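PDB 4L7T: NanU sialic acid binding protein from Bacteroides fragilis, which binds sialic acid with high affinity at the outer membrane, probably handing it to the partner transporter NanO as SusD-like proteins do. Local coordinates for residues L46-S51 with F269-A274; V68-E73 with G318-Q323; P82-N87 with R485-A490; D390-L395 with I410-E415. All coordinates share one frame; numbering follows the deposited sequence.

Contact 1: residues L46-S51 with F269-A274; sequences LLRECS and FSIRNA
Arg48 supplies the polar bond of this contact. Its NH1 donates to the backbone O of Arg272 at 2.7 Å, with an N-H...O angle of 158°. The oxygen lies near the guanidinium plane, at its edge. From the carbonyl's side the donor is tilted 24° out of the C=O plane. The chain of Arg48 runs extended from CA and then bends at chi3 (60°), which turns the guanidinium toward this carbonyl. Glu277, outside both segments, lies close to both arginines. It forms a salt bridge with Arg272 and a long, weak ion pair with Arg48, and probably offsets their like charges.

The contact joins the last part of helix 33-48 to strand 267-271, which pairs antiparallel with strand 383-387. In this SusD-family protein it ties a helix of the N-terminal part to a small two-stranded sheet far along the chain. A type I turn runs from Arg48 to Ser51. Arg48 O takes two bonds there, from Ser51 N and from Ser51 OG, the latter at 2.8 Å.

Apolar packing fills the rest. The aliphatic part of Arg48 crosses the CG2 branch of Ile271, with CG 3.4 Å from that methyl. Ser51 CB meets the same CG2 at 4.1 Å. Leu47 reaches the strand with its CD2 methyl. It meets the rim of the Phe269 ring at CZ (3.7 Å), near the ring plane. The same methyl is 4.2 Å from Ile271 CD1. Leu47 also packs on Met134 and Leu138 of helix 121-146, while Trp204 meets the Phe269 ring edge-to-face.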
loop_
_atom_site.group_PDB
_atom_site.type_symbol
_atom_site.label_atom_id
_atom_site.label_comp_id
_atom_site.label_asym_id
_atom_site.label_seq_id
_atom_site.Cartn_x
_atom_site.Cartn_y
_atom_site.Cartn_z
ATOM N N LEU A 46 -15.673 -4.899 -3.253
ATOM C CA LEU A 46 -14.947 -5.218 -4.497
ATOM C C LEU A 46 -13.526 -4.631 -4.487
ATOM O O LEU A 46 -12.570 -5.264 -4.980
ATOM C CB LEU A 46 -15.708 -4.653 -5.687
ATOM C CG LEU A 46 -17.017 -5.347 -6.030
ATOM C CD1 LEU A 46 -17.617 -4.494 -7.145
ATOM C CD2 LEU A 46 -16.744 -6.781 -6.529
ATOM N N LEU A 47 -13.378 -3.419 -3.961
ATOM C CA LEU A 47 -12.040 -2.839 -3.811
ATOM C C LEU A 47 -11.156 -3.746 -2.922
ATOM O O LEU A 47 -9.949 -3.969 -3.267
ATOM C CB LEU A 47 -12.174 -1.415 -3.208
ATOM C CG LEU A 47 -10.893 -0.613 -3.170
ATOM C CD1 LEU A 47 -10.610 -0.056 -4.551
ATOM C CD2 LEU A 47 -11.107 0.519 -2.148
ATOM N N ARG A 48 -11.681 -4.263 -1.830
ATOM C CA ARG A 48 -10.983 -5.156 -0.943
ATOM C C ARG A 48 -10.419 -6.418 -1.679
ATOM O O ARG A 48 -9.346 -6.953 -1.310
ATOM C CB ARG A 48 -11.855 -5.558 0.235
ATOM C CG ARG A 48 -11.212 -6.629 1.170
ATOM C CD ARG A 48 -12.034 -6.889 2.404
ATOM N NE ARG A 48 -13.380 -7.389 2.009
ATOM C CZ ARG A 48 -14.430 -7.421 2.837
ATOM N NH1 ARG A 48 -14.280 -7.070 4.115
ATOM N NH2 ARG A 48 -15.619 -7.885 2.405
ATOM N N GLU A 49 -11.130 -6.854 -2.724
ATOM C CA GLU A 49 -10.641 -8.041 -3.518
ATOM C C GLU A 49 -9.334 -7.743 -4.304
ATOM O O GLU A 49 -8.656 -8.667 -4.822
ATOM C CB GLU A 49 -11.700 -8.541 -4.496
ATOM C CG GLU A 49 -12.850 -9.192 -3.766
ATOM C CD GLU A 49 -14.016 -9.654 -4.657
ATOM O OE1 GLU A 49 -14.091 -9.315 -5.868
ATOM O OE2 GLU A 49 -14.876 -10.355 -4.090
ATOM N N CYS A 50 -9.009 -6.472 -4.432
ATOM C CA CYS A 50 -7.815 -6.055 -5.156
ATOM C C CYS A 50 -6.678 -5.751 -4.198
ATOM O O CYS A 50 -5.590 -5.338 -4.622
ATOM C CB CYS A 50 -8.093 -4.824 -6.018
ATOM S SG CYS A 50 -9.277 -4.948 -7.397
ATOM N N SER A 51 -6.891 -5.979 -2.910
ATOM C CA SER A 51 -5.919 -5.541 -1.894
ATOM C C SER A 51 -4.552 -6.259 -1.923
ATOM O O SER A 51 -3.527 -5.624 -1.746
ATOM C CB SER A 51 -6.509 -5.484 -0.499
ATOM O OG SER A 51 -6.879 -6.772 -0.021
ATOM N N PHE A 269 -7.503 5.829 5.420
ATOM C CA PHE A 269 -8.394 4.862 4.695
ATOM C C PHE A 269 -7.752 3.460 4.793
ATOM O O PHE A 269 -6.528 3.349 4.618
ATOM C CB PHE A 269 -8.562 5.289 3.224
ATOM C CG PHE A 269 -9.326 4.313 2.411
ATOM C CD1 PHE A 269 -10.630 3.990 2.777
ATOM C CD2 PHE A 269 -8.752 3.658 1.342
ATOM C CE1 PHE A 269 -11.371 3.023 2.042
ATOM C CE2 PHE A 269 -9.479 2.671 0.610
ATOM C CZ PHE A 269 -10.798 2.364 0.987
ATOM N N SER A 270 -8.507 2.447 5.240
ATOM C CA SER A 270 -7.948 1.091 5.396
ATOM C C SER A 270 -8.896 0.115 4.785
ATOM O O SER A 270 -10.094 0.367 4.731
ATOM C CB SER A 270 -7.785 0.822 6.879
ATOM O OG SER A 270 -7.145 -0.396 7.214
ATOM N N ILE A 271 -8.346 -0.990 4.290
ATOM C CA ILE A 271 -9.159 -2.134 3.825
ATOM C C ILE A 271 -9.516 -2.957 5.017
ATOM O O ILE A 271 -8.696 -3.426 5.752
ATOM C CB ILE A 271 -8.324 -2.958 2.855
ATOM C CG1 ILE A 271 -7.930 -2.139 1.644
ATOM C CG2 ILE A 271 -9.166 -4.211 2.422
ATOM C CD1 ILE A 271 -8.947 -1.550 0.850
ATOM N N ARG A 272 -10.826 -3.125 5.304
ATOM C CA ARG A 272 -11.261 -3.858 6.443
ATOM C C ARG A 272 -11.403 -5.337 6.074
ATOM O O ARG A 272 -12.140 -5.683 5.135
ATOM C CB ARG A 272 -12.653 -3.414 7.014
ATOM C CG ARG A 272 -12.875 -4.102 8.473
ATOM C CD ARG A 272 -14.238 -3.834 9.137
ATOM N NE ARG A 272 -15.307 -4.493 8.408
ATOM C CZ ARG A 272 -16.104 -5.444 8.893
ATOM N NH1 ARG A 272 -16.011 -5.846 10.161
ATOM N NH2 ARG A 272 -17.018 -5.976 8.095
ATOM N N ASN A 273 -10.644 -6.101 6.817
ATOM C CA ASN A 273 -10.649 -7.562 6.840
ATOM C C ASN A 273 -11.341 -7.976 8.159
ATOM O O ASN A 273 -11.243 -7.314 9.230
ATOM C CB ASN A 273 -9.198 -8.128 6.734
ATOM C CG ASN A 273 -8.490 -7.659 5.461
ATOM O OD1 ASN A 273 -7.370 -7.090 5.543
ATOM N ND2 ASN A 273 -9.162 -7.735 4.284
ATOM N N ALA A 274 -12.039 -9.115 8.132
ATOM C CA ALA A 274 -12.803 -9.438 9.331
ATOM C C ALA A 274 -13.157 -10.910 9.295
ATOM O O ALA A 274 -13.321 -11.458 8.203
ATOM C CB ALA A 274 -14.101 -8.582 9.359
#

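Contact 2: residues V68-E73 with G318-Q323; sequences VPFGGE and GLIRLQ
Glu73 and Gln323 carry the polar bonds between two irregular segments. The segments flank the small antiparallel sheet of strands 65-67 and 323-324. Residues 68-73 leave its first strand through a type I turn from Pro69 to Gly72. Residues 318-323 lead into its second strand. The contact thus joins two distant loops of the SusD-like fold.

Two hydrogen bonds cross between side chain and backbone. Ile320 N donates to Glu73 OE2 at 2.9 Å and nearly straight, at 171°. It comes from above the carboxylate plane. A bend at chi2 (90°) folds the Glu73 chain over the 319-320 backbone. Tyr295 OH is a second partner of OE2. The other bond runs from Phe70 N to Gln323 OE1 at 3.2 Å, again from above the plane of the acceptor's carbonyl. Gln323 NE2 bonds Pro361 O, so both ends of the amide are held. Arg321 NH1 bonds Ala74 O, just after the first segment.

Carbon packing lies between these bonds, partly round a buried carbonyl. The Pro69 ring and the Ile320 side chain run alongside each other, pointing opposite ways, with Pro69 CB 3.8 Å from Ile320 CG2. Pro69 CG also lies 3.4 Å from Ile320 O, and Glu73 CB is 3.2 Å from the same oxygen. This carbonyl has no hydrogen-bond partner in the model.

The Phe70 ring packs with Tyr295 and Tyr300. Its plane is 70° from that of the Gln323 amide. At the ring's edge, near its plane, Phe70 CD2 stands 3.3 Å from Gln323 OE1.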
loop_
_atom_site.group_PDB
_atom_site.type_symbol
_atom_site.label_atom_id
_atom_site.label_comp_id
_atom_site.label_asym_id
_atom_site.label_seq_id
_atom_site.Cartn_x
_atom_site.Cartn_y
_atom_site.Cartn_z
ATOM N N VAL A 68 16.541 -16.451 -0.229
ATOM C CA VAL A 68 15.904 -17.794 -0.289
ATOM C C VAL A 68 15.060 -17.955 1.012
ATOM O O VAL A 68 15.570 -17.692 2.076
ATOM C CB VAL A 68 17.026 -18.848 -0.390
ATOM C CG1 VAL A 68 16.544 -20.242 -0.030
ATOM C CG2 VAL A 68 17.628 -18.753 -1.807
ATOM N N PRO A 69 13.782 -18.391 0.902
ATOM C CA PRO A 69 13.013 -18.631 2.155
ATOM C C PRO A 69 13.808 -19.451 3.190
ATOM O O PRO A 69 14.348 -20.543 2.875
ATOM C CB PRO A 69 11.758 -19.345 1.651
ATOM C CG PRO A 69 11.529 -18.725 0.257
ATOM C CD PRO A 69 12.957 -18.658 -0.298
ATOM N N PHE A 70 13.965 -18.959 4.419
ATOM C CA PHE A 70 14.964 -19.593 5.350
ATOM C C PHE A 70 14.625 -21.068 5.655
ATOM O O PHE A 70 15.526 -21.897 5.924
ATOM C CB PHE A 70 15.082 -18.777 6.684
ATOM C CG PHE A 70 13.823 -18.776 7.541
ATOM C CD1 PHE A 70 13.635 -19.759 8.535
ATOM C CD2 PHE A 70 12.841 -17.758 7.395
ATOM C CE1 PHE A 70 12.487 -19.795 9.337
ATOM C CE2 PHE A 70 11.688 -17.784 8.169
ATOM C CZ PHE A 70 11.494 -18.780 9.179
ATOM N N GLY A 71 13.326 -21.360 5.666
ATOM C CA GLY A 71 12.786 -22.699 6.133
ATOM C C GLY A 71 12.769 -23.742 5.037
ATOM O O GLY A 71 12.450 -24.907 5.271
ATOM N N GLY A 72 13.109 -23.333 3.828
ATOM C CA GLY A 72 13.161 -24.359 2.743
ATOM C C GLY A 72 12.149 -24.267 1.629
ATOM O O GLY A 72 12.238 -25.026 0.605
ATOM N N GLU A 73 11.183 -23.387 1.771
ATOM C CA GLU A 73 10.180 -23.326 0.741
ATOM C C GLU A 73 10.746 -23.003 -0.621
ATOM O O GLU A 73 11.694 -22.165 -0.809
ATOM C CB GLU A 73 9.069 -22.259 1.021
ATOM C CG GLU A 73 8.209 -22.534 2.254
ATOM C CD GLU A 73 8.761 -21.912 3.525
ATOM O OE1 GLU A 73 10.041 -21.834 3.755
ATOM O OE2 GLU A 73 7.848 -21.456 4.306
ATOM N N GLY A 318 1.826 -20.489 7.926
ATOM C CA GLY A 318 1.671 -20.047 6.583
ATOM C C GLY A 318 2.827 -20.625 5.765
ATOM O O GLY A 318 3.396 -21.656 6.115
ATOM N N LEU A 319 3.164 -19.925 4.687
ATOM C CA LEU A 319 4.375 -20.272 3.877
ATOM C C LEU A 319 5.126 -18.982 3.506
ATOM O O LEU A 319 4.477 -17.920 3.302
ATOM C CB LEU A 319 3.974 -21.057 2.627
ATOM C CG LEU A 319 3.477 -22.475 2.974
ATOM C CD1 LEU A 319 2.902 -23.136 1.766
ATOM C CD2 LEU A 319 4.556 -23.405 3.537
ATOM N N ILE A 320 6.461 -19.090 3.416
ATOM C CA ILE A 320 7.230 -17.943 3.003
ATOM C C ILE A 320 7.554 -18.169 1.537
ATOM O O ILE A 320 8.252 -19.162 1.160
ATOM C CB ILE A 320 8.509 -17.830 3.775
ATOM C CG1 ILE A 320 8.329 -17.602 5.295
ATOM C CG2 ILE A 320 9.414 -16.695 3.128
ATOM C CD1 ILE A 320 7.498 -16.331 5.684
ATOM N N ARG A 321 7.063 -17.261 0.675
ATOM C CA ARG A 321 7.398 -17.263 -0.754
ATOM C C ARG A 321 8.218 -16.045 -1.108
ATOM O O ARG A 321 8.940 -16.029 -2.073
ATOM C CB ARG A 321 6.175 -17.290 -1.675
ATOM C CG ARG A 321 5.161 -18.448 -1.390
ATOM C CD ARG A 321 5.723 -19.809 -1.729
ATOM N NE ARG A 321 4.601 -20.773 -1.587
ATOM C CZ ARG A 321 4.781 -22.096 -1.596
ATOM N NH1 ARG A 321 6.022 -22.611 -1.707
ATOM N NH2 ARG A 321 3.699 -22.876 -1.533
ATOM N N LEU A 322 8.008 -14.978 -0.338
ATOM C CA LEU A 322 8.811 -13.733 -0.453
ATOM C C LEU A 322 9.605 -13.649 0.831
ATOM O O LEU A 322 9.031 -13.471 1.947
ATOM C CB LEU A 322 7.859 -12.505 -0.520
ATOM C CG LEU A 322 7.202 -12.227 -1.885
ATOM C CD1 LEU A 322 5.996 -11.189 -1.880
ATOM C CD2 LEU A 322 8.195 -11.745 -2.923
ATOM N N GLN A 323 10.929 -13.736 0.717
ATOM C CA GLN A 323 11.835 -13.720 1.875
ATOM C C GLN A 323 12.509 -12.347 1.986
ATOM O O GLN A 323 13.281 -11.964 1.100
ATOM C CB GLN A 323 12.886 -14.864 1.706
ATOM C CG GLN A 323 13.975 -14.850 2.811
ATOM C CD GLN A 323 13.421 -14.994 4.217
ATOM O OE1 GLN A 323 12.737 -16.005 4.558
ATOM N NE2 GLN A 323 13.662 -13.956 5.049
#

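Contact 3: residues P82-N87 with R485-A490; sequences PFNTIN and RTSAVA. With NA (sodium ion), chain F.
Asn84 points its side chain at the loop after helix 479-485 and grips Ser487. Its ND2 donates to Ser487 OG at 3.0 Å, with an N-H...O angle of 166°. The hydroxyl lies in the amide plane. Asn84 CG stands anti to the carbonyl carbon (chi1 -76°), which lays the amide along residues 487-488. OD1 then faces the methyl of Ala488, 3.6 Å from its CB, and takes a hydrogen bond from Arg61 NE. Both ends of the amide are therefore fixed, and its rotation with them.

Ser487 OG is placed between its own backbone N and carbonyl carbon (chi1 53°). There it also lies 2.8 Å from Pro82 O.

Asn84 follows helix 80-83 with positive phi and closes it in a Schellman motif. On the other side, Thr486 is the first residue beyond helix 479-485. Its OG1 accepts from Ala488 N at 3.1 Å, forming an ST turn, and it also bonds Val482 O. The contact thus sets two helix ends of the SusD-like fold against each other.

Water extends the interface. Water 1 bridges Pro82 O and Ser487 N, with Ser487 N as donor to it. Water 2 donates to both Asn84 O and Ser487 O.

Thr486 O also binds a sodium ion, at 2.4 Å. Thr483 O and waters 3, 4 and 5 are the other ligands. Water 3 donates to Ala488 O at 2.8 Å, so the ion is linked to the loop at a second point.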
loop_
_atom_site.group_PDB
_atom_site.type_symbol
_atom_site.label_atom_id
_atom_site.label_comp_id
_atom_site.label_asym_id
_atom_site.label_seq_id
_atom_site.Cartn_x
_atom_site.Cartn_y
_atom_site.Cartn_z
ATOM N N PRO A 82 10.976 -9.688 -6.963
ATOM C CA PRO A 82 12.270 -9.059 -6.568
ATOM C C PRO A 82 13.363 -9.171 -7.616
ATOM O O PRO A 82 14.219 -8.270 -7.710
ATOM C CB PRO A 82 12.703 -9.745 -5.262
ATOM C CG PRO A 82 11.787 -11.050 -5.231
ATOM C CD PRO A 82 10.517 -10.726 -5.971
ATOM N N PHE A 83 13.288 -10.206 -8.428
ATOM C CA PHE A 83 14.343 -10.336 -9.498
ATOM C C PHE A 83 14.003 -9.557 -10.752
ATOM O O PHE A 83 14.866 -9.498 -11.647
ATOM C CB PHE A 83 14.576 -11.825 -9.914
ATOM C CG PHE A 83 15.034 -12.745 -8.804
ATOM C CD1 PHE A 83 15.510 -12.277 -7.554
ATOM C CD2 PHE A 83 15.034 -14.140 -9.015
ATOM C CE1 PHE A 83 15.949 -13.208 -6.524
ATOM C CE2 PHE A 83 15.482 -15.044 -8.023
ATOM C CZ PHE A 83 15.930 -14.597 -6.766
ATOM N N ASN A 84 12.756 -9.011 -10.855
ATOM C CA ASN A 84 12.346 -8.221 -12.040
ATOM C C ASN A 84 12.541 -9.034 -13.338
ATOM O O ASN A 84 13.060 -8.534 -14.349
ATOM C CB ASN A 84 13.050 -6.893 -12.024
ATOM C CG ASN A 84 12.405 -5.952 -10.994
ATOM O OD1 ASN A 84 11.333 -5.383 -11.283
ATOM N ND2 ASN A 84 12.996 -5.795 -9.891
ATOM N N THR A 85 12.136 -10.277 -13.228
ATOM C CA THR A 85 12.156 -11.197 -14.379
ATOM C C THR A 85 10.759 -11.545 -14.900
ATOM O O THR A 85 10.607 -12.477 -15.760
ATOM C CB THR A 85 12.921 -12.455 -14.072
ATOM O OG1 THR A 85 12.383 -13.090 -12.883
ATOM C CG2 THR A 85 14.434 -12.095 -13.949
ATOM N N ILE A 86 9.715 -10.865 -14.384
ATOM C CA ILE A 86 8.421 -10.920 -15.046
ATOM C C ILE A 86 8.537 -10.578 -16.539
ATOM O O ILE A 86 9.340 -9.761 -16.964
ATOM C CB ILE A 86 7.381 -9.973 -14.388
ATOM C CG1 ILE A 86 7.865 -8.497 -14.392
ATOM C CG2 ILE A 86 7.054 -10.507 -12.964
ATOM C CD1 ILE A 86 6.883 -7.489 -13.671
ATOM N N ASN A 87 7.689 -11.234 -17.315
ATOM C CA ASN A 87 7.710 -11.061 -18.774
ATOM C C ASN A 87 6.457 -11.525 -19.400
ATOM O O ASN A 87 5.446 -11.841 -18.716
ATOM C CB ASN A 87 8.919 -11.841 -19.400
ATOM C CG ASN A 87 8.889 -13.301 -19.119
ATOM O OD1 ASN A 87 9.946 -13.895 -18.858
ATOM N ND2 ASN A 87 7.746 -13.903 -19.138
ATOM N N ARG A 485 18.685 0.902 -6.872
ATOM C CA ARG A 485 18.397 0.046 -5.735
ATOM C C ARG A 485 17.657 -1.233 -6.083
ATOM O O ARG A 485 17.421 -2.082 -5.195
ATOM C CB ARG A 485 17.695 0.835 -4.614
ATOM C CG ARG A 485 18.684 1.788 -3.897
ATOM C CD ARG A 485 18.114 2.296 -2.593
ATOM N NE ARG A 485 19.085 3.042 -1.786
ATOM C CZ ARG A 485 19.033 4.360 -1.553
ATOM N NH1 ARG A 485 18.095 5.106 -2.125
ATOM N NH2 ARG A 485 19.906 4.892 -0.704
ATOM N N THR A 486 17.241 -1.408 -7.323
ATOM C CA THR A 486 16.483 -2.633 -7.669
ATOM C C THR A 486 17.114 -3.323 -8.859
ATOM O O THR A 486 17.950 -2.702 -9.566
ATOM C CB THR A 486 15.008 -2.314 -8.003
ATOM O OG1 THR A 486 14.883 -1.818 -9.330
ATOM C CG2 THR A 486 14.384 -1.273 -7.021
ATOM N N SER A 487 16.632 -4.522 -9.184
ATOM C CA SER A 487 17.079 -5.152 -10.436
ATOM C C SER A 487 16.317 -4.817 -11.703
ATOM O O SER A 487 16.555 -5.405 -12.774
ATOM C CB SER A 487 17.031 -6.664 -10.228
ATOM O OG SER A 487 15.748 -7.048 -9.754
ATOM N N ALA A 488 15.357 -3.880 -11.609
ATOM C CA ALA A 488 14.548 -3.442 -12.739
ATOM C C ALA A 488 15.406 -2.637 -13.672
ATOM O O ALA A 488 16.303 -1.925 -13.210
ATOM C CB ALA A 488 13.344 -2.562 -12.274
ATOM N N VAL A 489 15.098 -2.720 -14.967
ATOM C CA VAL A 489 15.824 -1.845 -15.928
ATOM C C VAL A 489 14.901 -0.754 -16.461
ATOM O O VAL A 489 13.685 -0.879 -16.430
ATOM C CB VAL A 489 16.417 -2.722 -17.068
ATOM C CG1 VAL A 489 17.434 -3.741 -16.484
ATOM C CG2 VAL A 489 15.333 -3.422 -17.836
ATOM N N ALA A 490 15.474 0.336 -16.978
ATOM C CA ALA A 490 14.685 1.496 -17.339
ATOM C C ALA A 490 13.670 1.257 -18.433
ATOM O O ALA A 490 12.695 1.987 -18.502
ATOM C CB ALA A 490 15.636 2.680 -17.708
HETATM NA NA NA F . 20.015 -2.112 -10.719
HETATM O O HOH W 1 14.799 -5.676 -6.980
HETATM O O HOH W 2 15.368 -6.942 -14.872
HETATM O O HOH W 3 19.032 -2.370 -12.568
HETATM O O HOH W 4 20.896 -2.406 -8.632
HETATM O O HOH W 5 20.786 -4.381 -10.975
#

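Contact 4: residues D390-L395 with I410-E415; sequences DCLLLL and INQVRE
Val413 sits between Leu392 and Leu393 in the buried, close-fitting part of this helix pair. Its CG2 methyl does the touching. It is 3.9 Å from both CB and CD1 of Leu392. It is also 4.1 Å from Leu393 CD2. CG2 stands anti to the carbonyl carbon of Val413, while CG1 takes the place anti to the backbone N (chi1 175°). That setting turns CG2 toward the two leucines. The Leu393 side chain crosses Val413 at a slant, and its CD2 reaches on to the backbone of Ile410, 4.3 Å from CA. All four of these residues are buried, and no hydrogen bond joins the two segments.

The more solvent-facing side is made by Gln412, which is partly exposed. Its chain is extended, with CG anti to the backbone N (chi1 -170°), and lies across Leu392, roughly perpendicular to it. Its amide still makes the shortest approach of the contact, CD meeting Leu392 CD1 at 3.6 Å. OE1 lies 3.7 Å from both methyls of that leucine. The two methylenes of Gln412 thus lead to an amide resting against the Leu392 methyls.

Segments 390-395 and 410-415 run roughly antiparallel, at 146°, with their axes 9.3 Å apart at closest approach. Helices 388-401 and 407-418 form a helical hairpin in the SusD family part of the chain, a family placed in the TPR clan. Helix 452-463 packs beside both, touching Leu393 through Arg460 and Val413 through Glu463. Helix 206-223 also packs on helix 388-401, where Met211 meets Asp390, Cys391 and Leu394.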
loop_
_atom_site.group_PDB
_atom_site.type_symbol
_atom_site.label_atom_id
_atom_site.label_comp_id
_atom_site.label_asym_id
_atom_site.label_seq_id
_atom_site.Cartn_x
_atom_site.Cartn_y
_atom_site.Cartn_z
ATOM N N ASP A 390 1.828 8.871 6.472
ATOM C CA ASP A 390 2.030 8.995 4.998
ATOM C C ASP A 390 1.707 10.440 4.568
ATOM O O ASP A 390 2.458 11.060 3.787
ATOM C CB ASP A 390 1.086 7.965 4.398
ATOM C CG ASP A 390 1.312 7.669 2.917
ATOM O OD1 ASP A 390 2.217 8.252 2.269
ATOM O OD2 ASP A 390 0.521 6.830 2.359
ATOM N N CYS A 391 0.631 11.047 5.115
ATOM C CA CYS A 391 0.343 12.449 4.847
ATOM C C CYS A 391 1.588 13.311 5.178
ATOM O O CYS A 391 1.993 14.142 4.351
ATOM C CB CYS A 391 -0.847 12.903 5.745
ATOM S SG CYS A 391 -1.272 14.632 5.527
ATOM N N LEU A 392 2.149 13.091 6.391
ATOM C CA LEU A 392 3.267 13.898 6.845
ATOM C C LEU A 392 4.488 13.723 5.908
ATOM O O LEU A 392 5.162 14.758 5.613
ATOM C CB LEU A 392 3.670 13.581 8.279
ATOM C CG LEU A 392 2.580 13.958 9.337
ATOM C CD1 LEU A 392 3.012 13.429 10.719
ATOM C CD2 LEU A 392 2.266 15.505 9.322
ATOM N N LEU A 393 4.796 12.500 5.483
ATOM C CA LEU A 393 5.977 12.249 4.676
ATOM C C LEU A 393 5.758 12.678 3.225
ATOM O O LEU A 393 6.746 13.152 2.578
ATOM C CB LEU A 393 6.472 10.784 4.814
ATOM C CG LEU A 393 6.968 10.508 6.209
ATOM C CD1 LEU A 393 7.379 9.062 6.312
ATOM C CD2 LEU A 393 8.161 11.423 6.654
ATOM N N LEU A 394 4.525 12.552 2.696
ATOM C CA LEU A 394 4.268 13.175 1.422
ATOM C C LEU A 394 4.427 14.670 1.476
ATOM O O LEU A 394 4.849 15.243 0.481
ATOM C CB LEU A 394 2.850 12.808 0.896
ATOM C CG LEU A 394 2.625 11.329 0.484
ATOM C CD1 LEU A 394 1.127 11.049 0.245
ATOM C CD2 LEU A 394 3.482 10.831 -0.722
ATOM N N LEU A 395 3.937 15.314 2.538
ATOM C CA LEU A 395 4.061 16.761 2.663
ATOM C C LEU A 395 5.540 17.193 2.724
ATOM O O LEU A 395 5.911 18.136 1.988
ATOM C CB LEU A 395 3.244 17.238 3.842
ATOM C CG LEU A 395 3.324 18.738 4.126
ATOM C CD1 LEU A 395 2.825 19.541 2.891
ATOM C CD2 LEU A 395 2.400 18.963 5.325
ATOM N N ILE A 410 9.340 15.451 8.921
ATOM C CA ILE A 410 10.209 14.299 9.104
ATOM C C ILE A 410 10.405 14.034 10.583
ATOM O O ILE A 410 10.203 12.930 11.083
ATOM C CB ILE A 410 11.624 14.494 8.435
ATOM C CG1 ILE A 410 11.529 14.555 6.900
ATOM C CG2 ILE A 410 12.544 13.340 8.831
ATOM C CD1 ILE A 410 12.836 15.090 6.207
ATOM N N ASN A 411 10.676 15.093 11.363
ATOM C CA ASN A 411 10.915 14.872 12.778
ATOM C C ASN A 411 9.636 14.566 13.585
ATOM O O ASN A 411 9.708 13.931 14.604
ATOM C CB ASN A 411 11.684 16.093 13.324
ATOM C CG ASN A 411 13.150 16.007 12.918
ATOM O OD1 ASN A 411 13.655 14.883 12.655
ATOM N ND2 ASN A 411 13.832 17.169 12.830
ATOM N N GLN A 412 8.460 14.938 13.079
ATOM C CA GLN A 412 7.235 14.498 13.778
ATOM C C GLN A 412 7.094 12.960 13.708
ATOM O O GLN A 412 6.751 12.262 14.689
ATOM C CB GLN A 412 6.008 15.150 13.131
ATOM C CG GLN A 412 4.709 14.929 13.945
ATOM C CD GLN A 412 3.501 15.807 13.439
ATOM O OE1 GLN A 412 3.643 16.628 12.549
ATOM N NE2 GLN A 412 2.335 15.608 14.059
ATOM N N VAL A 413 7.421 12.432 12.539
ATOM C CA VAL A 413 7.368 10.971 12.346
ATOM C C VAL A 413 8.509 10.241 13.116
ATOM O O VAL A 413 8.256 9.255 13.780
ATOM C CB VAL A 413 7.389 10.633 10.839
ATOM C CG1 VAL A 413 7.447 9.120 10.609
ATOM C CG2 VAL A 413 6.077 11.140 10.177
ATOM N N ARG A 414 9.728 10.746 13.063
ATOM C CA ARG A 414 10.832 10.156 13.872
ATOM C C ARG A 414 10.586 10.181 15.376
ATOM O O ARG A 414 10.878 9.226 16.089
ATOM C CB ARG A 414 12.135 10.886 13.593
ATOM C CG ARG A 414 12.610 10.558 12.235
ATOM C CD ARG A 414 13.978 11.207 11.905
ATOM N NE ARG A 414 14.337 10.884 10.491
ATOM C CZ ARG A 414 15.495 11.241 9.904
ATOM N NH1 ARG A 414 16.428 11.964 10.600
ATOM N NH2 ARG A 414 15.763 10.964 8.599
ATOM N N GLU A 415 10.036 11.284 15.896
ATOM C CA GLU A 415 9.781 11.372 17.317
ATOM C C GLU A 415 8.852 10.217 17.783
ATOM O O GLU A 415 9.054 9.606 18.824
ATOM C CB GLU A 415 9.188 12.752 17.653
ATOM C CG GLU A 415 8.702 12.806 19.126
ATOM C CD GLU A 415 7.926 14.087 19.455
ATOM O OE1 GLU A 415 6.790 14.271 18.951
ATOM O OE2 GLU A 415 8.427 14.907 20.256
#

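Contacts 1, 2 and 3 each join a segment from residues 46-87 to a much later one, and their chain spans cross one another. Contact 4 is local, between two successive helices, and falls within the long span bridged by contact 3. Contacts 2 and 3 touch, Leu322 CD2 lying 4.0 Å from Pro82 CD, and their centres are about 20 Å apart. Contact 1 is about 25 Å, centre to centre, from both contact 2 and contact 4. Strand 267-271 of contact 1 pairs with strand 383-387, just before helix 388-401 of contact 4. The N-terminal part is thus tied by three contacts, two of them adjoining, to later regions of the SusD-like fold.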